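Local coordinates for uncharacterized protein (Pseudomonas protegens, PDB 4KT3) that probably cleaves the glycan strands of peptidoglycan as a type VI secretion effector, and is bound by its immunity protein, at residues S36-C48 with L62-T74. Residues are numbered along the deposited sequence; the frame is centred on the assembly and turned at random.
Sequences SAVTFVSKYKAVC and LLGLAAQESQYGT
Helices 36-48 and 62-70 pack through Phe40 and Leu63 with their axes 10.2 Å apart at closest approach, running at 137° and therefore nearer antiparallel than parallel. Each of these two residues is a knob in a hole of the opposite helix: Phe40 sits among Leu63, Ala66, Ala67 and Ser70, and Leu63 among Phe40, Val41, Lys45 and Cys48. The knobs also meet each other, with Phe40 CE2 3.8 Å from Leu63 CD1. Leu63 splits its two methyls, CD1 lying against the Phe40 ring and Cys48 SG, CD2 against Val41 CG1 and Lys45 CB. With CG anti to the backbone N (chi1 176°), Phe40 sends its ring across to the second helix, whose Ala66 CB meets the ring edge in plane; Tyr72 CA, from the turn that follows, lies over one face, 3.9 Å from the ring centroid. In this helical domain of the lysozyme clan, the contact joins helix 35-54 to helix 59-70 and to the type I' turn after it. Tyr72, in that turn, is held between two alanines: Ala67 CB is over one face and Ala37 CB over the opposite one, 3.7 Å from the centroid. Its plane stands at 80° to that of Phe40, while its hydroxyl is hydrogen-bonded to Arg174. Ser70 secures the turn beside the Phe40 ring: its OG accepts from Gly73 N at 2.9 Å, the bond of an ST motif, and donates to Ala66 O at 2.7 Å from above the carbonyl plane. One water donates to both Ser36 O (2.8 Å) and Tyr72 O (2.7 Å), linking helix and turn through backbone oxygens. Ser36 OG also touches Thr74 CG2, and the Thr74 backbone is hydrogen-bonded to the putative lipoprotein chain of the complex.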
loop_
_atom_site.group_PDB
_atom_site.type_symbol
_atom_site.label_atom_id
_atom_site.label_comp_id
_atom_site.label_asym_id
_atom_site.label_seq_id
_atom_site.Cartn_x
_atom_site.Cartn_y
_atom_site.Cartn_z
ATOM N N SER A 36 1.736 12.284 -0.136
ATOM C CA SER A 36 2.572 11.150 0.253
ATOM C C SER A 36 3.054 10.415 -0.990
ATOM O O SER A 36 4.251 10.082 -1.116
ATOM C CB SER A 36 1.765 10.201 1.133
ATOM O OG SER A 36 2.526 9.073 1.523
ATOM N N ALA A 37 2.114 10.091 -1.873
ATOM C CA ALA A 37 2.463 9.337 -3.081
ATOM C C ALA A 37 3.403 10.123 -4.009
ATOM O O ALA A 37 4.368 9.572 -4.543
ATOM C CB ALA A 37 1.197 8.903 -3.815
ATOM N N VAL A 38 3.124 11.404 -4.210
ATOM C CA VAL A 38 3.961 12.240 -5.070
ATOM C C VAL A 38 5.368 12.344 -4.491
ATOM O O VAL A 38 6.352 12.270 -5.210
ATOM C CB VAL A 38 3.340 13.659 -5.261
ATOM C CG1 VAL A 38 4.335 14.616 -5.927
ATOM C CG2 VAL A 38 2.064 13.568 -6.092
ATOM N N THR A 39 5.456 12.501 -3.177
ATOM C CA THR A 39 6.750 12.605 -2.509
ATOM C C THR A 39 7.603 11.349 -2.791
ATOM O O THR A 39 8.781 11.442 -3.109
ATOM C CB THR A 39 6.539 12.819 -0.990
ATOM O OG1 THR A 39 5.887 14.085 -0.775
ATOM C CG2 THR A 39 7.851 12.803 -0.226
ATOM N N PHE A 40 6.989 10.186 -2.673
ATOM C CA PHE A 40 7.682 8.934 -2.924
ATOM C C PHE A 40 8.170 8.846 -4.365
ATOM O O PHE A 40 9.345 8.508 -4.644
ATOM C CB PHE A 40 6.742 7.763 -2.626
ATOM C CG PHE A 40 7.334 6.424 -2.953
ATOM C CD1 PHE A 40 8.259 5.845 -2.102
ATOM C CD2 PHE A 40 6.977 5.760 -4.112
ATOM C CE1 PHE A 40 8.803 4.595 -2.382
ATOM C CE2 PHE A 40 7.526 4.517 -4.413
ATOM C CZ PHE A 40 8.444 3.936 -3.544
ATOM N N VAL A 41 7.284 9.149 -5.300
ATOM C CA VAL A 41 7.631 9.041 -6.710
ATOM C C VAL A 41 8.752 10.033 -7.063
ATOM O O VAL A 41 9.739 9.669 -7.720
ATOM C CB VAL A 41 6.374 9.227 -7.574
ATOM C CG1 VAL A 41 6.743 9.430 -9.051
ATOM C CG2 VAL A 41 5.439 8.025 -7.378
ATOM N N SER A 42 8.641 11.271 -6.591
ATOM C CA SER A 42 9.673 12.267 -6.858
ATOM C C SER A 42 11.006 11.856 -6.253
ATOM O O SER A 42 12.058 12.094 -6.842
ATOM C CB SER A 42 9.259 13.620 -6.307
ATOM O OG SER A 42 8.173 14.120 -7.055
ATOM N N LYS A 43 10.969 11.218 -5.090
ATOM C CA LYS A 43 12.199 10.880 -4.390
ATOM C C LYS A 43 13.013 9.837 -5.135
ATOM O O LYS A 43 14.231 9.908 -5.165
ATOM C CB LYS A 43 11.885 10.350 -2.990
ATOM C CG LYS A 43 13.128 9.982 -2.171
ATOM C CD LYS A 43 12.769 9.794 -0.710
ATOM C CE LYS A 43 13.991 9.550 0.127
ATOM N NZ LYS A 43 13.636 9.186 1.525
ATOM N N TYR A 44 12.344 8.839 -5.717
ATOM C CA TYR A 44 13.037 7.646 -6.207
ATOM C C TYR A 44 12.954 7.388 -7.697
ATOM O O TYR A 44 13.574 6.443 -8.196
ATOM C CB TYR A 44 12.532 6.413 -5.468
ATOM C CG TYR A 44 12.881 6.387 -4.003
ATOM C CD1 TYR A 44 14.205 6.334 -3.587
ATOM C CD2 TYR A 44 11.886 6.373 -3.032
ATOM C CE1 TYR A 44 14.525 6.295 -2.237
ATOM C CE2 TYR A 44 12.200 6.342 -1.686
ATOM C CZ TYR A 44 13.514 6.289 -1.296
ATOM O OH TYR A 44 13.812 6.245 0.050
ATOM N N LYS A 45 12.249 8.234 -8.439
ATOM C CA LYS A 45 12.109 7.979 -9.874
ATOM C C LYS A 45 13.442 7.949 -10.625
ATOM O O LYS A 45 13.629 7.120 -11.524
ATOM C CB LYS A 45 11.129 8.956 -10.519
ATOM C CG LYS A 45 11.489 10.432 -10.440
ATOM C CD LYS A 45 10.350 11.265 -10.994
ATOM C CE LYS A 45 10.659 12.758 -10.925
ATOM N NZ LYS A 45 9.527 13.586 -11.425
ATOM N N ALA A 46 14.366 8.834 -10.286
ATOM C CA ALA A 46 15.634 8.888 -11.003
ATOM C C ALA A 46 16.499 7.688 -10.659
ATOM O O ALA A 46 17.091 7.087 -11.559
ATOM C CB ALA A 46 16.375 10.185 -10.734
ATOM N N VAL A 47 16.541 7.294 -9.389
ATOM C CA VAL A 47 17.352 6.120 -9.034
ATOM C C VAL A 47 16.815 4.811 -9.621
ATOM O O VAL A 47 17.574 3.865 -9.869
ATOM C CB VAL A 47 17.634 5.987 -7.515
ATOM C CG1 VAL A 47 18.431 7.198 -7.014
ATOM C CG2 VAL A 47 16.384 5.835 -6.754
ATOM N N CYS A 48 15.526 4.759 -9.918
ATOM C CA CYS A 48 14.959 3.583 -10.559
ATOM C C CYS A 48 15.312 3.455 -12.024
ATOM O O CYS A 48 15.293 2.364 -12.563
ATOM C CB CYS A 48 13.446 3.605 -10.462
ATOM S SG CYS A 48 12.836 3.151 -8.848
ATOM N N LEU A 62 8.891 -0.581 -12.492
ATOM C CA LEU A 62 9.725 -0.857 -11.329
ATOM C C LEU A 62 9.325 0.013 -10.132
ATOM O O LEU A 62 9.202 -0.485 -9.006
ATOM C CB LEU A 62 11.199 -0.644 -11.669
ATOM C CG LEU A 62 12.214 -1.013 -10.585
ATOM C CD1 LEU A 62 12.184 -2.498 -10.269
ATOM C CD2 LEU A 62 13.628 -0.543 -10.984
ATOM N N LEU A 63 9.147 1.310 -10.376
ATOM C CA LEU A 63 8.786 2.236 -9.321
ATOM C C LEU A 63 7.379 1.935 -8.798
ATOM O O LEU A 63 7.114 2.050 -7.601
ATOM C CB LEU A 63 8.900 3.669 -9.846
ATOM C CG LEU A 63 8.628 4.804 -8.852
ATOM C CD1 LEU A 63 9.502 4.717 -7.606
ATOM C CD2 LEU A 63 8.819 6.171 -9.523
ATOM N N GLY A 64 6.491 1.530 -9.701
ATOM C CA GLY A 64 5.142 1.107 -9.337
ATOM C C GLY A 64 5.159 -0.104 -8.422
ATOM O O GLY A 64 4.392 -0.175 -7.456
ATOM N N LEU A 65 6.013 -1.076 -8.729
ATOM C CA LEU A 65 6.163 -2.232 -7.853
ATOM C C LEU A 65 6.638 -1.785 -6.468
ATOM O O LEU A 65 6.082 -2.231 -5.455
ATOM C CB LEU A 65 7.080 -3.298 -8.448
ATOM C CG LEU A 65 7.284 -4.536 -7.562
ATOM C CD1 LEU A 65 5.971 -5.240 -7.236
ATOM C CD2 LEU A 65 8.261 -5.500 -8.237
ATOM N N ALA A 66 7.620 -0.889 -6.407
ATOM C CA ALA A 66 8.071 -0.394 -5.109
ATOM C C ALA A 66 6.926 0.321 -4.364
ATOM O O ALA A 66 6.798 0.192 -3.150
ATOM C CB ALA A 66 9.258 0.522 -5.270
ATOM N N ALA A 67 6.117 1.099 -5.079
ATOM C CA ALA A 67 4.990 1.803 -4.450
ATOM C C ALA A 67 3.989 0.816 -3.835
ATOM O O ALA A 67 3.439 1.065 -2.764
ATOM C CB ALA A 67 4.289 2.696 -5.459
ATOM N N GLN A 68 3.718 -0.266 -4.552
ATOM C CA GLN A 68 2.859 -1.346 -4.079
ATOM C C GLN A 68 3.425 -2.025 -2.826
ATOM O O GLN A 68 2.713 -2.263 -1.855
ATOM C CB GLN A 68 2.718 -2.371 -5.213
ATOM C CG GLN A 68 2.310 -3.789 -4.817
ATOM C CD GLN A 68 0.862 -3.911 -4.373
ATOM O OE1 GLN A 68 0.238 -2.941 -3.936
ATOM N NE2 GLN A 68 0.322 -5.128 -4.466
ATOM N N GLU A 69 4.708 -2.365 -2.848
ATOM C CA GLU A 69 5.284 -3.135 -1.752
ATOM C C GLU A 69 5.490 -2.301 -0.500
ATOM O O GLU A 69 5.393 -2.822 0.621
ATOM C CB GLU A 69 6.625 -3.742 -2.165
ATOM C CG GLU A 69 6.554 -4.718 -3.346
ATOM C CD GLU A 69 5.699 -5.915 -3.037
ATOM O OE1 GLU A 69 6.052 -6.678 -2.104
ATOM O OE2 GLU A 69 4.684 -6.083 -3.734
ATOM N N SER A 70 5.802 -1.020 -0.693
ATOM C CA SER A 70 6.185 -0.129 0.406
ATOM C C SER A 70 5.120 0.866 0.846
ATOM O O SER A 70 5.393 1.699 1.699
ATOM C CB SER A 70 7.456 0.643 0.020
ATOM O OG SER A 70 7.192 1.663 -0.929
ATOM N N GLN A 71 3.937 0.786 0.240
ATOM C CA GLN A 71 2.863 1.742 0.508
ATOM C C GLN A 71 3.403 3.169 0.296
ATOM O O GLN A 71 3.302 4.061 1.152
ATOM C CB GLN A 71 2.293 1.554 1.922
ATOM C CG GLN A 71 1.606 0.186 2.134
ATOM C CD GLN A 71 2.590 -0.983 2.184
ATOM O OE1 GLN A 71 2.475 -1.968 1.421
ATOM N NE2 GLN A 71 3.555 -0.883 3.068
ATOM N N TYR A 72 3.959 3.365 -0.884
ATOM C CA TYR A 72 4.556 4.628 -1.276
ATOM C C TYR A 72 5.534 5.104 -0.203
ATOM O O TYR A 72 5.559 6.273 0.196
ATOM C CB TYR A 72 3.478 5.672 -1.581
ATOM C CG TYR A 72 2.792 5.504 -2.932
ATOM C CD1 TYR A 72 3.284 6.145 -4.054
ATOM C CD2 TYR A 72 1.637 4.726 -3.075
ATOM C CE1 TYR A 72 2.662 6.021 -5.289
ATOM C CE2 TYR A 72 1.002 4.594 -4.323
ATOM C CZ TYR A 72 1.518 5.267 -5.415
ATOM O OH TYR A 72 0.929 5.200 -6.662
ATOM N N GLY A 73 6.351 4.169 0.265
ATOM C CA GLY A 73 7.438 4.484 1.163
ATOM C C GLY A 73 7.037 4.660 2.616
ATOM O O GLY A 73 7.876 5.041 3.442
ATOM N N THR A 74 5.778 4.379 2.948
ATOM C CA THR A 74 5.302 4.579 4.318
ATOM C C THR A 74 5.346 3.335 5.203
ATOM O O THR A 74 5.212 3.443 6.423
ATOM C CB THR A 74 3.892 5.200 4.356
ATOM O OG1 THR A 74 2.903 4.280 3.859
ATOM C CG2 THR A 74 3.859 6.489 3.550
HETATM O O HOH W 1 6.003 8.915 0.733
#